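Local coordinates for kinetochore protein Mis16 (Schizosaccharomyces japonicus, PDB 4XYH) that binds histone H4 and, independently, the CENP-A-specific chaperone Scm3, and so probably serves centromeric chromatin assembly as a WD-repeat beta-propeller, at residues Phe159-Asn162 with Leu163-Glu166; Lys278-Glu281 with Gln282-Gly286. One frame throughout, in Å; residues are numbered along the deposited sequence.

Interaction 1: Phe159-Asn162 with Leu163-Glu166; sequences FDLN and LYRE
Tyr164 folds its ring back over the turn that leads into it, and the carbonyl of Asp160 lies under one face, with Asp160 O 3.4 Å from Tyr164 CZ and displaced toward the rim. Asp160 O also accepts the backbone N-H of Leu163, with Leu163 N and Asp160 O 3.1 Å apart, and is thus gripped by a peptide while an aromatic face covers it. Leu161 brings its CD2 methyl to 3.8 Å from Tyr164 CE1, meeting the ring obliquely. Farther back, Tyr164 OH lies in the plane of the Phe159 ring, at its edge, and is 3.6 Å from Phe159 CB. A chi1 of 34°, away from a staggered value, carries the tyrosine ring back along the chain. Its hydroxyl is hydrogen-bonded to Gln175, whose OE1 also receives the Asp160 backbone N-H; a phenylalanine here would probably keep the apolar contacts but leave Gln175 without its hydroxyl partner.

The second shell fixes the turn itself. Asp160 OD1 takes the backbone N-H of Asn162, with OD1 and Asn162 N 3.1 Å apart, an Asx turn that starts the short 3-10 segment, and Tyr164 N donates to Leu161 O at 3.2 Å to continue it. On the outer side Asn162 CA sits over the centre of the Arg165 guanidinium, while Asn162 OD1 receives a weak bond of 2.8 Å from Arg165 NH2, the amide and guanidinium planes being 55° apart. The stronger partner of this arginine is Asp145, in a salt bridge. A water accepts from Arg165 N.

This turn terminates strand 156-160 of a propeller blade. Phe159, Leu161 and Tyr164 all pack on Ile128 of strand 123-130, in the neighbouring sheet, while Phe159 and Leu161 also touch strand 146-150 alongside.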
loop_
_atom_site.group_PDB
_atom_site.type_symbol
_atom_site.label_atom_id
_atom_site.label_comp_id
_atom_site.label_asym_id
_atom_site.label_seq_id
_atom_site.Cartn_x
_atom_site.Cartn_y
_atom_site.Cartn_z
ATOM N N PHE A 159 12.140 11.888 -6.841
ATOM C CA PHE A 159 12.628 12.918 -5.930
ATOM C C PHE A 159 13.872 12.397 -5.231
ATOM O O PHE A 159 13.895 11.246 -4.804
ATOM C CB PHE A 159 11.570 13.283 -4.883
ATOM C CG PHE A 159 10.280 13.812 -5.456
ATOM C CD1 PHE A 159 9.346 12.947 -6.021
ATOM C CD2 PHE A 159 9.976 15.172 -5.395
ATOM C CE1 PHE A 159 8.144 13.433 -6.526
ATOM C CE2 PHE A 159 8.778 15.657 -5.901
ATOM C CZ PHE A 159 7.860 14.780 -6.463
ATOM N N ASP A 160 14.909 13.224 -5.120
ATOM C CA ASP A 160 16.096 12.863 -4.342
ATOM C C ASP A 160 16.175 13.738 -3.081
ATOM O O ASP A 160 16.566 14.902 -3.175
ATOM C CB ASP A 160 17.356 13.030 -5.205
ATOM C CG ASP A 160 18.629 12.596 -4.491
ATOM O OD1 ASP A 160 18.605 12.286 -3.273
ATOM O OD2 ASP A 160 19.676 12.562 -5.159
ATOM N N LEU A 161 15.796 13.187 -1.923
ATOM C CA LEU A 161 15.649 13.988 -0.703
ATOM C C LEU A 161 16.988 14.551 -0.226
ATOM O O LEU A 161 17.050 15.543 0.499
ATOM C CB LEU A 161 14.994 13.165 0.416
ATOM C CG LEU A 161 13.568 12.649 0.130
ATOM C CD1 LEU A 161 12.894 11.979 1.347
ATOM C CD2 LEU A 161 12.706 13.745 -0.432
ATOM N N ASN A 162 18.060 13.914 -0.662
ATOM C CA ASN A 162 19.399 14.324 -0.296
ATOM C C ASN A 162 19.828 15.686 -0.847
ATOM O O ASN A 162 20.823 16.248 -0.407
ATOM C CB ASN A 162 20.397 13.246 -0.750
ATOM C CG ASN A 162 21.783 13.505 -0.236
ATOM O OD1 ASN A 162 21.982 13.707 0.964
ATOM N ND2 ASN A 162 22.755 13.521 -1.142
ATOM N N LEU A 163 19.105 16.192 -1.835
ATOM C CA LEU A 163 19.430 17.482 -2.437
ATOM C C LEU A 163 18.821 18.640 -1.648
ATOM O O LEU A 163 19.040 19.789 -1.975
ATOM C CB LEU A 163 18.932 17.554 -3.887
ATOM C CG LEU A 163 19.465 16.531 -4.900
ATOM C CD1 LEU A 163 18.826 16.758 -6.275
ATOM C CD2 LEU A 163 20.972 16.667 -4.992
ATOM N N TYR A 164 18.029 18.337 -0.628
ATOM C CA TYR A 164 17.351 19.372 0.136
ATOM C C TYR A 164 16.925 18.865 1.509
ATOM O O TYR A 164 15.742 18.851 1.841
ATOM C CB TYR A 164 16.143 19.924 -0.645
ATOM C CG TYR A 164 15.390 18.934 -1.527
ATOM C CD1 TYR A 164 14.471 18.046 -0.986
ATOM C CD2 TYR A 164 15.587 18.911 -2.906
ATOM C CE1 TYR A 164 13.784 17.153 -1.787
ATOM C CE2 TYR A 164 14.903 18.031 -3.723
ATOM C CZ TYR A 164 14.003 17.151 -3.156
ATOM O OH TYR A 164 13.311 16.267 -3.943
ATOM N N ARG A 165 17.913 18.452 2.294
ATOM C CA ARG A 165 17.692 17.970 3.653
ATOM C C ARG A 165 17.072 18.961 4.608
ATOM O O ARG A 165 16.294 18.582 5.465
ATOM C CB ARG A 165 19.010 17.509 4.269
ATOM C CG ARG A 165 19.652 16.366 3.532
ATOM C CD ARG A 165 19.812 15.157 4.424
ATOM N NE ARG A 165 20.435 14.074 3.674
ATOM C CZ ARG A 165 19.824 12.950 3.324
ATOM N NH1 ARG A 165 18.564 12.729 3.679
ATOM N NH2 ARG A 165 20.480 12.038 2.627
ATOM N N GLU A 166 17.424 20.230 4.485
ATOM C CA GLU A 166 17.065 21.172 5.532
ATOM C C GLU A 166 15.820 21.983 5.231
ATOM O O GLU A 166 15.156 22.458 6.149
ATOM C CB GLU A 166 18.257 22.097 5.810
ATOM C CG GLU A 166 19.589 21.357 6.036
ATOM C CD GLU A 166 19.527 20.374 7.200
ATOM O OE1 GLU A 166 18.696 20.565 8.126
ATOM O OE2 GLU A 166 20.302 19.392 7.180
HETATM O O HOH W 1 20.545 19.057 1.393
#

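Interaction 2: Lys278-Glu281 with Gln282-Gly286; sequences KAHE and QPVNG
Glu281 OE2 receives Lys278 NZ at 2.6 Å in a salt bridge that spans the turn on its exposed side, the carboxylate oxygen accepting through its syn lone pair, on the side of the other oxygen. A bend at chi2 (-54°) folds the glutamate chain back and brings its carboxylate to the lysine.

On the inner side His280 does the packing. His280 CD2 comes to 3.8 Å from Val284 CG2, the two side chains crossing at about a right angle, and His280 CB rests 3.5 Å from Gln282 O. With CG anti to the carbonyl carbon (chi1 -60°), the imidazole is directed into the blade, where both nitrogens are engaged: NE2 is hydrogen-bonded to Thr299 OG1 and ND1 to Asp303 OD2. These two bonds, one on each ring nitrogen, fix the rotation of a buried polar ring. Ala279 CB lies a looser 4.3 Å from Val284 CG2.

This is the histidine side of the hydrogen-bond network familiar from WD40 blades, in which a histidine before the innermost strand pairs with a Ser or Thr and an Asp of the same blade. The turn links strand 275-278, outermost in one blade, to strand 284-289, innermost in the next; there Asn285 and Gly286 form a classic beta bulge opposite Ala300 of strand 296-301.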
loop_
_atom_site.group_PDB
_atom_site.type_symbol
_atom_site.label_atom_id
_atom_site.label_comp_id
_atom_site.label_asym_id
_atom_site.label_seq_id
_atom_site.Cartn_x
_atom_site.Cartn_y
_atom_site.Cartn_z
ATOM N N LYS A 278 -7.332 -16.212 -14.114
ATOM C CA LYS A 278 -8.423 -15.469 -13.515
ATOM C C LYS A 278 -8.366 -15.745 -12.009
ATOM O O LYS A 278 -8.453 -16.891 -11.589
ATOM C CB LYS A 278 -9.766 -15.879 -14.118
ATOM C CG LYS A 278 -10.961 -15.248 -13.407
ATOM C CD LYS A 278 -12.278 -15.580 -14.081
ATOM C CE LYS A 278 -12.630 -17.050 -13.946
ATOM N NZ LYS A 278 -14.123 -17.249 -13.897
ATOM N N ALA A 279 -8.176 -14.703 -11.207
ATOM C CA ALA A 279 -8.002 -14.873 -9.768
ATOM C C ALA A 279 -9.326 -14.758 -9.032
ATOM O O ALA A 279 -9.558 -15.477 -8.068
ATOM C CB ALA A 279 -6.996 -13.844 -9.213
ATOM N N HIS A 280 -10.177 -13.828 -9.464
ATOM C CA HIS A 280 -11.506 -13.653 -8.868
ATOM C C HIS A 280 -12.550 -13.459 -9.967
ATOM O O HIS A 280 -12.190 -13.339 -11.129
ATOM C CB HIS A 280 -11.527 -12.454 -7.913
ATOM C CG HIS A 280 -10.570 -12.580 -6.770
ATOM N ND1 HIS A 280 -10.985 -12.857 -5.482
ATOM C CD2 HIS A 280 -9.224 -12.473 -6.718
ATOM C CE1 HIS A 280 -9.929 -12.916 -4.691
ATOM N NE2 HIS A 280 -8.849 -12.687 -5.412
ATOM N N GLU A 281 -13.832 -13.401 -9.598
ATOM C CA GLU A 281 -14.878 -13.131 -10.578
ATOM C C GLU A 281 -15.072 -11.626 -10.735
ATOM O O GLU A 281 -15.749 -11.180 -11.661
ATOM C CB GLU A 281 -16.205 -13.793 -10.186
ATOM C CG GLU A 281 -16.175 -15.317 -10.190
ATOM C CD GLU A 281 -15.694 -15.893 -11.508
ATOM O OE1 GLU A 281 -16.159 -15.417 -12.572
ATOM O OE2 GLU A 281 -14.836 -16.815 -11.481
ATOM N N GLN A 282 -14.470 -10.857 -9.826
ATOM C CA GLN A 282 -14.622 -9.409 -9.793
ATOM C C GLN A 282 -13.236 -8.764 -9.744
ATOM O O GLN A 282 -12.257 -9.460 -9.506
ATOM C CB GLN A 282 -15.470 -8.990 -8.587
ATOM C CG GLN A 282 -16.851 -9.650 -8.528
ATOM C CD GLN A 282 -17.724 -9.056 -7.437
ATOM O OE1 GLN A 282 -17.685 -7.850 -7.184
ATOM N NE2 GLN A 282 -18.508 -9.902 -6.777
ATOM N N PRO A 283 -13.144 -7.442 -9.996
ATOM C CA PRO A 283 -11.858 -6.731 -9.973
ATOM C C PRO A 283 -10.917 -7.092 -8.820
ATOM O O PRO A 283 -11.335 -7.267 -7.668
ATOM C CB PRO A 283 -12.297 -5.271 -9.879
ATOM C CG PRO A 283 -13.506 -5.251 -10.755
ATOM C CD PRO A 283 -14.220 -6.560 -10.493
ATOM N N VAL A 284 -9.643 -7.230 -9.157
ATOM C CA VAL A 284 -8.615 -7.496 -8.163
ATOM C C VAL A 284 -7.860 -6.210 -7.854
ATOM O O VAL A 284 -7.232 -5.638 -8.748
ATOM C CB VAL A 284 -7.635 -8.573 -8.645
ATOM C CG1 VAL A 284 -6.760 -9.026 -7.494
ATOM C CG2 VAL A 284 -8.409 -9.755 -9.215
ATOM N N ASN A 285 -7.927 -5.772 -6.594
ATOM C CA ASN A 285 -7.428 -4.453 -6.193
ATOM C C ASN A 285 -6.007 -4.409 -5.664
ATOM O O ASN A 285 -5.348 -3.381 -5.776
ATOM C CB ASN A 285 -8.353 -3.843 -5.136
ATOM C CG ASN A 285 -9.736 -3.561 -5.680
ATOM O OD1 ASN A 285 -9.881 -3.178 -6.840
ATOM N ND2 ASN A 285 -10.756 -3.773 -4.861
ATOM N N GLY A 286 -5.540 -5.497 -5.061
ATOM C CA GLY A 286 -4.202 -5.505 -4.494
ATOM C C GLY A 286 -3.548 -6.867 -4.584
ATOM O O GLY A 286 -4.228 -7.898 -4.715
#

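Overall arrangement
From the N terminus the chain reaches interaction 1 first, at the end of strand 156-160, where the turn starts the connection toward strands 169-170 and 176-178. Interaction 2 follows more than a hundred residues later, between strand 275-278 and strand 284-289. Each closes a tight local turn within a continuous run of residues, so the two stand in series and neither nest nor cross. The centres of interactions 1 and 2 are about 39 Å apart, on opposite sides of the chain's centre. The first brings a strand end against the neighbouring sheet through strand 123-130; the second joins successive blades. Together they show two different local turns of a beta-propeller, one following a strand within a blade and one passing from blade to blade.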